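Local structure of transcription factor tau subunit sfc1 (Schizosaccharomyces pombe, 4BJI) at residues Gly31-Lys35 with Thr36-Val40; Pro52-Thr55 with Arg56-Leu60; Ser172-Tyr175 with Tyr176-Asp180. The protein forms, as a subunit of TFIIIC, part of the tauA domain that binds boxA promoter DNA of tRNA and similar genes, helping to bring in RNA polymerase III. All coordinates share one frame; numbering follows the deposited sequence.

Overall arrangement
The three contacts are local pieces of the DNA-binding domain of sfc1, and all involve helix starts or early helix turns. Contacts 1 and 2 lie in the helix-turn-helix part, at the beginning of helix 35-50 and at the change from strand 53-55 to helix 56-60. Their centres are 19 Å apart, with nearest atoms about 8 Å apart; helix 35-50 begins in contact 1 and leads on to strand 53-55 of contact 2. Contact 1 is at the surface, contact 2 in the interior. Contact 3, on helix 172-189, lies across the chain's centre from contact 1, 41 Å between centres; it is 23 Å from contact 2, centre to centre.

Contact 1: residues Gly31-Lys35 with Thr36-Val40; sequences GEPSK and TIQEV
Pro33 lays its ring against Ile37 and Gln38, across the point where an extended loop becomes helix 35-50. Its CB packs on Ile37 CG2 at 3.9 Å, while CG comes within 3.2 Å of Gln38 OE1, the two side chains crossing at a slant. Proline suits the place: it is stiff, its backbone is already extended, and it comes just before the residue that caps the helix.

That residue is Ser34, the N-cap. Its OG is turned in between its own N and carbonyl carbon (chi1 58°), which aims the oxygen at the first turn, where it accepts from Ile37 N at 3.1 Å. The regular helical pattern starts beside this cap: Gln38 N donates to Ser34 O at 2.9 Å, and Glu39 N to Lys35 O.

The Gln38 chain bends at chi2 (64°) and carries its amide back toward the loop. One water donates both to Gln38 OE1 and to Pro33 O, at 2.8 and 2.9 Å, bridging the amide to the loop backbone, while NE2 donates to Glu42 one turn on. The tip of Ile37 turns from the loop, and the residue also packs on Tyr70, Phe73 and Ala74.

The short serine hydroxyl thus supplies an acceptor that the first helical turn cannot find in a preceding turn, and its oxygen probably also sits favourably at the positive end of the helix dipole.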
ATOM      1  N   GLY A  31      14.987  -3.478 -22.534  1.00 27.68           N
ATOM      2  CA  GLY A  31      14.889  -4.354 -23.691  1.00 28.98           C
ATOM      3  C   GLY A  31      14.014  -5.553 -23.375  1.00 32.87           C
ATOM      4  O   GLY A  31      13.311  -5.565 -22.368  1.00 28.16           O
ATOM      5  N   GLU A  32      14.042  -6.577 -24.219  1.00 33.70           N
ATOM      6  CA  GLU A  32      13.259  -7.775 -23.957  1.00 29.32           C
ATOM      7  C   GLU A  32      13.855  -8.576 -22.805  1.00 27.04           C
ATOM      8  O   GLU A  32      15.054  -8.782 -22.735  1.00 29.08           O
ATOM      9  CB  GLU A  32      13.153  -8.626 -25.223  1.00 43.93           C
ATOM     10  CG  GLU A  32      12.490  -7.882 -26.375  1.00 57.09           C
ATOM     11  CD  GLU A  32      11.120  -7.336 -26.005  1.00 64.82           C
ATOM     12  OE1 GLU A  32      10.329  -8.081 -25.387  1.00 65.84           O
ATOM     13  OE2 GLU A  32      10.839  -6.159 -26.327  1.00 64.20           O
ATOM     14  N   PRO A  33      13.003  -9.025 -21.877  1.00 23.36           N
ATOM     15  CA  PRO A  33      13.463  -9.758 -20.699  1.00 23.65           C
ATOM     16  C   PRO A  33      13.718 -11.208 -21.019  1.00 18.40           C
ATOM     17  O   PRO A  33      13.193 -11.739 -21.995  1.00 20.62           O
ATOM     18  CB  PRO A  33      12.277  -9.637 -19.741  1.00 22.70           C
ATOM     19  CG  PRO A  33      11.079  -9.595 -20.658  1.00 20.59           C
ATOM     20  CD  PRO A  33      11.540  -8.901 -21.918  1.00 19.52           C
ATOM     21  N   SER A  34      14.549 -11.827 -20.189  1.00 20.03           N
ATOM     22  CA  SER A  34      14.756 -13.246 -20.226  1.00 21.07           C
ATOM     23  C   SER A  34      13.417 -13.970 -20.090  1.00 20.13           C
ATOM     24  O   SER A  34      12.384 -13.416 -19.646  1.00 17.88           O
ATOM     25  CB  SER A  34      15.670 -13.654 -19.067  1.00 21.11           C
ATOM     26  OG  SER A  34      15.088 -13.268 -17.824  1.00 19.92           O
ATOM     27  N   LYS A  35      13.416 -15.228 -20.487  1.00 16.92           N
ATOM     28  CA  LYS A  35      12.274 -16.074 -20.234  1.00 16.46           C
ATOM     29  C   LYS A  35      12.036 -16.146 -18.734  1.00 16.43           C
ATOM     30  O   LYS A  35      10.899 -16.183 -18.292  1.00 15.46           O
ATOM     31  CB  LYS A  35      12.500 -17.483 -20.815  1.00 21.19           C
ATOM     32  CG  LYS A  35      12.718 -17.459 -22.319  1.00 30.62           C
ATOM     33  CD  LYS A  35      12.879 -18.861 -22.913  1.00 46.66           C
ATOM     34  CE  LYS A  35      11.668 -19.754 -22.639  1.00 59.95           C
ATOM     35  NZ  LYS A  35      11.707 -21.041 -23.414  1.00 66.91           N
ATOM     36  N   THR A  36      13.112 -16.109 -17.930  1.00 16.77           N
ATOM     37  CA  THR A  36      12.960 -16.267 -16.478  1.00 15.88           C
ATOM     38  C   THR A  36      12.124 -15.090 -15.939  1.00 15.77           C
ATOM     39  O   THR A  36      11.226 -15.260 -15.104  1.00 17.10           O
ATOM     40  CB  THR A  36      14.327 -16.326 -15.733  1.00 20.04           C
ATOM     41  OG1 THR A  36      15.038 -17.496 -16.164  1.00 21.33           O
ATOM     42  CG2 THR A  36      14.139 -16.412 -14.226  1.00 19.92           C
ATOM     43  N   ILE A  37      12.407 -13.877 -16.416  1.00 15.06           N
ATOM     44  CA  ILE A  37      11.658 -12.703 -15.961  1.00 16.07           C
ATOM     45  C   ILE A  37      10.283 -12.633 -16.627  1.00 13.86           C
ATOM     46  O   ILE A  37       9.309 -12.207 -16.001  1.00 13.81           O
ATOM     47  CB  ILE A  37      12.483 -11.425 -16.213  1.00 17.60           C
ATOM     48  CG1 ILE A  37      13.756 -11.481 -15.376  1.00 18.29           C
ATOM     49  CG2 ILE A  37      11.717 -10.137 -15.863  1.00 17.11           C
ATOM     50  CD1 ILE A  37      13.536 -11.716 -13.859  1.00 26.59           C
ATOM     51  N   GLN A  38      10.170 -13.056 -17.880  1.00 13.77           N
ATOM     52  CA  GLN A  38       8.875 -13.113 -18.565  1.00 13.61           C
ATOM     53  C   GLN A  38       7.870 -13.940 -17.758  1.00 15.07           C
ATOM     54  O   GLN A  38       6.700 -13.579 -17.668  1.00 13.55           O
ATOM     55  CB  GLN A  38       9.012 -13.677 -19.982  1.00 15.01           C
ATOM     56  CG  GLN A  38       7.763 -13.447 -20.796  1.00 22.80           C
ATOM     57  CD  GLN A  38       7.488 -11.957 -21.029  1.00 26.74           C
ATOM     58  OE1 GLN A  38       8.403 -11.183 -21.344  1.00 29.46           O
ATOM     59  NE2 GLN A  38       6.227 -11.554 -20.881  1.00 29.68           N
ATOM     60  N   GLU A  39       8.299 -15.046 -17.158  1.00 12.82           N
ATOM     61  CA  GLU A  39       7.402 -15.853 -16.329  0.56 14.73           C
ATOM     62  C   GLU A  39       6.816 -15.004 -15.201  1.00 12.16           C
ATOM     63  O   GLU A  39       5.646 -15.116 -14.892  1.00 13.46           O
ATOM     64  CB  GLU A  39       8.135 -17.078 -15.748  0.56 17.94           C
ATOM     65  CG  GLU A  39       7.223 -18.063 -15.015  0.56 22.94           C
ATOM     66  CD  GLU A  39       7.998 -19.183 -14.321  0.56 37.05           C
ATOM     67  OE1 GLU A  39       9.203 -19.348 -14.605  0.56 42.48           O
ATOM     68  OE2 GLU A  39       7.402 -19.894 -13.486  0.56 35.60           O
ATOM     69  N   VAL A  40       7.639 -14.153 -14.599  1.00 12.15           N
ATOM     70  CA  VAL A  40       7.156 -13.302 -13.508  1.00 11.42           C
ATOM     71  C   VAL A  40       6.213 -12.243 -14.030  1.00 11.62           C
ATOM     72  O   VAL A  40       5.160 -11.992 -13.412  1.00 10.64           O
ATOM     73  CB  VAL A  40       8.336 -12.651 -12.747  1.00 11.78           C
ATOM     74  CG1 VAL A  40       7.837 -11.873 -11.546  1.00 11.80           C
ATOM     75  CG2 VAL A  40       9.351 -13.732 -12.325  1.00 15.91           C
TER
HETATM   76  O   HOH W   1      10.458 -12.142 -22.942  1.00 38.53           O

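Contact 2: residues Pro52-Thr55 with Arg56-Leu60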
ATOM      1  N   PRO A  52      -5.067  -2.453  -9.274  1.00  7.01           N
ATOM      2  CA  PRO A  52      -4.105  -1.700 -10.083  1.00  7.25           C
ATOM      3  C   PRO A  52      -2.916  -1.138  -9.325  1.00  7.48           C
ATOM      4  O   PRO A  52      -1.984  -0.629  -9.937  1.00  8.07           O
ATOM      5  CB  PRO A  52      -4.917  -0.531 -10.625  1.00  8.56           C
ATOM      6  CG  PRO A  52      -6.036  -0.371  -9.608  1.00  9.01           C
ATOM      7  CD  PRO A  52      -6.367  -1.763  -9.150  1.00  8.66           C
ATOM      8  N   VAL A  53      -2.955  -1.198  -7.999  1.00  5.96           N
ATOM      9  CA  VAL A  53      -1.956  -0.576  -7.128  1.00  5.70           C
ATOM     10  C   VAL A  53      -1.576  -1.568  -6.038  1.00  5.65           C
ATOM     11  O   VAL A  53      -2.459  -2.023  -5.278  1.00  6.68           O
ATOM     12  CB  VAL A  53      -2.565   0.703  -6.459  1.00  5.79           C
ATOM     13  CG1 VAL A  53      -1.612   1.317  -5.469  1.00  5.71           C
ATOM     14  CG2 VAL A  53      -2.988   1.748  -7.521  1.00  7.43           C
ATOM     15  N   TRP A  54      -0.288  -1.878  -5.912  1.00  5.61           N
ATOM     16  CA  TRP A  54       0.194  -2.904  -4.993  1.00  6.03           C
ATOM     17  C   TRP A  54       1.499  -2.514  -4.315  1.00  6.83           C
ATOM     18  O   TRP A  54       2.435  -2.039  -4.987  1.00  7.79           O
ATOM     19  CB  TRP A  54       0.565  -4.164  -5.769  1.00  7.85           C
ATOM     20  CG  TRP A  54      -0.529  -5.015  -6.340  1.00  6.89           C
ATOM     21  CD1 TRP A  54      -1.088  -4.916  -7.584  1.00  8.35           C
ATOM     22  CD2 TRP A  54      -1.110  -6.167  -5.728  1.00  7.69           C
ATOM     23  NE1 TRP A  54      -2.005  -5.949  -7.775  1.00  8.04           N
ATOM     24  CE2 TRP A  54      -2.025  -6.721  -6.643  1.00  7.05           C
ATOM     25  CE3 TRP A  54      -0.941  -6.781  -4.492  1.00  9.03           C
ATOM     26  CZ2 TRP A  54      -2.778  -7.863  -6.348  1.00  8.91           C
ATOM     27  CZ3 TRP A  54      -1.700  -7.902  -4.202  1.00 10.83           C
ATOM     28  CH2 TRP A  54      -2.600  -8.428  -5.129  1.00 11.76           C
ATOM     29  N   THR A  55       1.670  -2.833  -3.040  1.00  6.27           N
ATOM     30  CA  THR A  55       3.018  -2.857  -2.483  1.00  6.91           C
ATOM     31  C   THR A  55       3.771  -4.110  -2.969  1.00  7.29           C
ATOM     32  O   THR A  55       3.161  -5.133  -3.357  1.00  7.85           O
ATOM     33  CB  THR A  55       3.038  -2.898  -0.975  1.00  7.16           C
ATOM     34  OG1 THR A  55       2.339  -4.080  -0.567  1.00  8.59           O
ATOM     35  CG2 THR A  55       2.381  -1.636  -0.398  1.00  8.79           C
ATOM     36  N   ARG A  56       5.108  -4.038  -2.941  1.00  7.83           N
ATOM     37  CA  ARG A  56       5.939  -5.221  -3.139  1.00  9.70           C
ATOM     38  C   ARG A  56       5.551  -6.370  -2.208  1.00  9.86           C
ATOM     39  O   ARG A  56       5.390  -7.520  -2.649  1.00 11.28           O
ATOM     40  CB  ARG A  56       7.418  -4.854  -2.925  1.00 13.15           C
ATOM     41  CG  ARG A  56       8.336  -6.069  -2.812  1.00 15.66           C
ATOM     42  CD  ARG A  56       9.773  -5.620  -2.465  1.00 17.77           C
ATOM     43  NE  ARG A  56      10.614  -6.767  -2.132  1.00 27.50           N
ATOM     44  CZ  ARG A  56      11.145  -7.533  -3.059  1.00 27.76           C
ATOM     45  NH1 ARG A  56      10.929  -7.236  -4.331  1.00 24.66           N
ATOM     46  NH2 ARG A  56      11.889  -8.584  -2.717  1.00 24.58           N
ATOM     47  N   ARG A  57       5.366  -6.086  -0.926  1.00 10.31           N
ATOM     48  CA  ARG A  57       5.051  -7.150   0.029  1.00 11.37           C
ATOM     49  C   ARG A  57       3.727  -7.844  -0.311  1.00 10.60           C
ATOM     50  O   ARG A  57       3.644  -9.070  -0.310  1.00 11.84           O
ATOM     51  CB  ARG A  57       5.005  -6.592   1.451  1.00 14.82           C
ATOM     52  CG  ARG A  57       4.758  -7.682   2.511  1.00 18.90           C
ATOM     53  CD  ARG A  57       5.704  -8.883   2.376  1.00 27.65           C
ATOM     54  NE  ARG A  57       7.114  -8.499   2.368  1.00 35.34           N
ATOM     55  CZ  ARG A  57       8.114  -9.346   2.125  1.00 47.56           C
ATOM     56  NH1 ARG A  57       7.862 -10.624   1.867  1.00 49.43           N
ATOM     57  NH2 ARG A  57       9.369  -8.918   2.136  1.00 53.92           N
ATOM     58  N   ALA A  58       2.689  -7.075  -0.623  1.00  9.93           N
ATOM     59  CA  ALA A  58       1.413  -7.679  -0.976  1.00  9.00           C
ATOM     60  C   ALA A  58       1.530  -8.556  -2.227  1.00 10.14           C
ATOM     61  O   ALA A  58       1.018  -9.671  -2.257  1.00  9.68           O
ATOM     62  CB  ALA A  58       0.323  -6.628  -1.098  1.00  8.93           C
ATOM     63  N   LEU A  59       2.270  -8.101  -3.242  1.00  9.08           N
ATOM     64  CA  LEU A  59       2.496  -8.938  -4.422  1.00  9.78           C
ATOM     65  C   LEU A  59       3.253 -10.226  -4.102  1.00 11.96           C
ATOM     66  O   LEU A  59       2.879 -11.309  -4.572  1.00 11.03           O
ATOM     67  CB  LEU A  59       3.265  -8.165  -5.495  1.00 10.40           C
ATOM     68  CG  LEU A  59       2.415  -7.178  -6.272  1.00  8.93           C
ATOM     69  CD1 LEU A  59       3.286  -6.237  -7.062  1.00 10.96           C
ATOM     70  CD2 LEU A  59       1.425  -7.928  -7.170  1.00 11.80           C
ATOM     71  N   LEU A  60       4.315 -10.096  -3.312  1.00 10.55           N
ATOM     72  CA  LEU A  60       5.118 -11.287  -3.011  1.00 12.38           C
ATOM     73  C   LEU A  60       4.215 -12.338  -2.391  1.00 13.55           C
ATOM     74  O   LEU A  60       4.387 -13.543  -2.656  1.00 15.58           O
ATOM     75  CB  LEU A  60       6.240 -10.947  -2.049  1.00 16.09           C
ATOM     76  CG  LEU A  60       7.427 -10.164  -2.597  1.00 19.27           C
ATOM     77  CD1 LEU A  60       8.278  -9.691  -1.447  1.00 21.02           C
ATOM     78  CD2 LEU A  60       8.226 -11.030  -3.567  1.00 22.13           C
TER
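At the strand-to-helix corner of a domain whose order of helices and strands is consistent with a winged helix, Thr55 and Trp54 of strand 53-55 meet Ala58 and Leu59 of helix 56-60. The two axes stand at 90° and approach to 5.2 Å, so the chain turns sharply at Thr55.

Thr55 is the N-cap. A chi1 of 59° swings OG1 toward the start of the helix, where it accepts from Ala58 N at 3.0 Å. Its carbonyl O takes Leu59 N at 3.1 Å in a nearly straight bond, the N-H...O angle 168°. A buried threonine thereby gives the helix two acceptors, one from its side chain and one from its backbone.

Trp54 fills the angle of the corner. Leu59 CD2 lies over one face of the indole, 3.5 Å from the centroid of the five-membered ring, a CH-pi contact with the two side chains crossing at about a right angle; Leu59 CG also rests on Trp54 CB at 3.6 Å. At the ring's edge, in its plane, Ala58 CB meets Trp54 CE3 at 3.6 Å, where a methyl is small enough to fit beside both the ring and Thr55 OG1. The indole NE1 donates to Leu47 O of helix 35-50, and Phe48 and His62 meet Trp54 edge-to-face. Leu59 goes on to Leu44 and Leu47.

A short strand between the first two helices that joins the sheet of the later strands 79-82 and 90-93, its side chains packing on the first helix, is typical of winged-helix domains.

Contact 3: residues Ser172-Tyr175 with Tyr176-Asp180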
ATOM      1  N   SER A 172      -8.668  14.724   6.581  1.00  7.99           N
ATOM      2  CA  SER A 172      -7.493  14.674   7.439  0.51  8.55           C
ATOM      3  C   SER A 172      -7.778  14.119   8.839  1.00  8.23           C
ATOM      4  O   SER A 172      -7.033  13.260   9.301  1.00  8.42           O
ATOM      5  CB  SER A 172      -6.777  16.029   7.533  0.51  9.91           C
ATOM      6  OG  SER A 172      -7.573  16.983   8.199  0.51 15.01           O
ATOM      7  N   GLY A 173      -8.822  14.550   9.520  1.00  8.14           N
ATOM      8  CA  GLY A 173      -8.995  14.068  10.886  1.00  8.52           C
ATOM      9  C   GLY A 173      -9.302  12.592  10.959  1.00  9.08           C
ATOM     10  O   GLY A 173      -8.933  11.915  11.909  1.00 10.28           O
ATOM     11  N   ARG A 174      -9.990  12.087   9.950  1.00  7.46           N
ATOM     12  CA  ARG A 174     -10.292  10.658   9.900  1.00  5.97           C
ATOM     13  C   ARG A 174      -9.027   9.860   9.552  1.00  6.36           C
ATOM     14  O   ARG A 174      -8.728   8.832  10.170  1.00  6.08           O
ATOM     15  CB  ARG A 174     -11.394  10.387   8.888  1.00  6.60           C
ATOM     16  CG  ARG A 174     -11.692   8.907   8.640  1.00  7.06           C
ATOM     17  CD  ARG A 174     -12.171   8.116   9.845  1.00  7.61           C
ATOM     18  NE  ARG A 174     -13.231   8.752  10.629  1.00  8.81           N
ATOM     19  CZ  ARG A 174     -14.459   8.279  10.760  1.00  8.82           C
ATOM     20  NH1 ARG A 174     -14.871   7.236  10.075  1.00  7.39           N
ATOM     21  NH2 ARG A 174     -15.291   8.919  11.568  1.00  9.87           N
ATOM     22  N   TYR A 175      -8.272  10.345   8.569  1.00  5.42           N
ATOM     23  CA  TYR A 175      -7.023   9.697   8.194  1.00  6.01           C
ATOM     24  C   TYR A 175      -6.049   9.560   9.344  1.00  5.81           C
ATOM     25  O   TYR A 175      -5.488   8.490   9.557  1.00  6.69           O
ATOM     26  CB  TYR A 175      -6.356  10.498   7.070  1.00  6.02           C
ATOM     27  CG  TYR A 175      -5.146   9.845   6.490  1.00  6.34           C
ATOM     28  CD1 TYR A 175      -5.241   8.799   5.581  1.00  7.30           C
ATOM     29  CD2 TYR A 175      -3.881  10.287   6.847  1.00  7.98           C
ATOM     30  CE1 TYR A 175      -4.104   8.212   5.040  1.00  7.38           C
ATOM     31  CE2 TYR A 175      -2.742   9.703   6.285  1.00 10.17           C
ATOM     32  CZ  TYR A 175      -2.891   8.680   5.398  1.00  9.21           C
ATOM     33  OH  TYR A 175      -1.755   8.066   4.863  1.00 11.78           O
ATOM     34  N   TYR A 176      -5.862  10.622  10.096  1.00  6.60           N
ATOM     35  CA  TYR A 176      -4.868  10.593  11.176  1.00  8.01           C
ATOM     36  C   TYR A 176      -5.380   9.844  12.399  1.00  8.87           C
ATOM     37  O   TYR A 176      -4.575   9.248  13.118  1.00  9.18           O
ATOM     38  CB  TYR A 176      -4.332  12.019  11.459  1.00  9.87           C
ATOM     39  CG  TYR A 176      -3.445  12.515  10.321  1.00  9.11           C
ATOM     40  CD1 TYR A 176      -2.262  11.853  10.011  1.00  9.77           C
ATOM     41  CD2 TYR A 176      -3.803  13.613   9.552  1.00 11.42           C
ATOM     42  CE1 TYR A 176      -1.459  12.269   8.982  1.00 13.07           C
ATOM     43  CE2 TYR A 176      -3.005  14.030   8.486  1.00 11.31           C
ATOM     44  CZ  TYR A 176      -1.845  13.347   8.223  1.00 12.67           C
ATOM     45  OH  TYR A 176      -1.042  13.758   7.157  1.00 14.93           O
ATOM     46  N   LYS A 177      -6.698   9.779  12.600  1.00  8.97           N
ATOM     47  CA  LYS A 177      -7.247   8.878  13.624  1.00  8.70           C
ATOM     48  C   LYS A 177      -6.912   7.431  13.279  1.00  7.90           C
ATOM     49  O   LYS A 177      -6.400   6.681  14.127  1.00  9.19           O
ATOM     50  CB  LYS A 177      -8.738   9.048  13.776  1.00 11.33           C
ATOM     51  CG  LYS A 177      -9.336   7.903  14.632  1.00 12.67           C
ATOM     52  CD  LYS A 177     -10.830   8.035  14.841  1.00 16.09           C
ATOM     53  CE  LYS A 177     -11.101   9.090  15.890  1.00 17.97           C
ATOM     54  NZ  LYS A 177     -12.571   9.089  16.296  1.00 19.76           N
ATOM     55  N   VAL A 178      -7.138   7.026  12.030  1.00  7.24           N
ATOM     56  CA  VAL A 178      -6.820   5.684  11.583  1.00  7.50           C
ATOM     57  C   VAL A 178      -5.321   5.415  11.733  1.00  7.90           C
ATOM     58  O   VAL A 178      -4.908   4.370  12.262  1.00  8.43           O
ATOM     59  CB  VAL A 178      -7.282   5.503  10.140  1.00  8.24           C
ATOM     60  CG1 VAL A 178      -6.664   4.220   9.556  1.00  8.91           C
ATOM     61  CG2 VAL A 178      -8.783   5.412  10.128  1.00  9.26           C
ATOM     62  N   ARG A 179      -4.487   6.350  11.305  1.00  6.88           N
ATOM     63  CA  ARG A 179      -3.040   6.172  11.424  0.55  8.35           C
ATOM     64  C   ARG A 179      -2.633   5.999  12.902  1.00  9.72           C
ATOM     65  O   ARG A 179      -1.820   5.107  13.222  1.00 10.62           O
ATOM     66  CB  ARG A 179      -2.327   7.348  10.722  0.55  6.75           C
ATOM     67  CG  ARG A 179      -0.814   7.215  10.527  0.55  9.40           C
ATOM     68  CD  ARG A 179       0.009   7.463  11.804  0.55 10.67           C
ATOM     69  NE  ARG A 179      -0.384   8.670  12.524  0.55 12.12           N
ATOM     70  CZ  ARG A 179       0.042   9.904  12.280  0.55 12.52           C
ATOM     71  NH1 ARG A 179       0.909  10.144  11.311  0.55 15.63           N
ATOM     72  NH2 ARG A 179      -0.405  10.913  13.022  0.55 14.52           N
ATOM     73  N   ASP A 180      -3.175   6.822  13.780  1.00  7.84           N
ATOM     74  CA  ASP A 180      -2.840   6.723  15.206  1.00 10.03           C
ATOM     75  C   ASP A 180      -3.273   5.389  15.780  1.00 12.29           C
ATOM     76  O   ASP A 180      -2.532   4.803  16.595  1.00 11.60           O
ATOM     77  CB  ASP A 180      -3.446   7.874  15.977  1.00 10.30           C
ATOM     78  CG  ASP A 180      -2.720   9.218  15.713  1.00 13.13           C
ATOM     79  OD1 ASP A 180      -1.689   9.268  14.995  1.00 14.70           O
ATOM     80  OD2 ASP A 180      -3.191  10.218  16.240  1.00 17.12           O
TER
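Tyr175 drives the edge of its ring into the face of Tyr176, a T-shaped pair with planes at 85° and centroids 5.1 Å apart. CD2 of Tyr175 stands over the centre of the neighbouring ring and lies 3.8 Å from Tyr176 CE1. Neighbours in sequence can meet this way because their first torsions differ: Tyr175 has CG anti to its N (chi1 -173°), whereas Tyr176 has it beside the N (chi1 -71°). Tyr175 is buried against Leu110 and Thr167. An alanine in place of Tyr176 removes the face under this edge and would probably open a gap beside Tyr175 CD2.

The backbone carries the ordinary i+4 to i bonding of an alpha-helix, the first turns of helix 172-189. Tyr176 N donates to Ser172 O at 3.0 Å and Arg179 N to Tyr175 O at 2.9 Å; Lys177 N reaches Gly173 O from above the carbonyl plane at a longer 3.2 Å. Val178 packs on Leu153 and Leu154. Arg174 is fastened to Glu208 and Leu153 O, and Lys177 NZ to the carbonyls of Leu204 and Ala206.

The looser side holds exposed Ser172 and a doubtful pairing: in one of its two conformers Arg179 makes a side-on salt bridge, NE and NH2 both to Asp180 OD1.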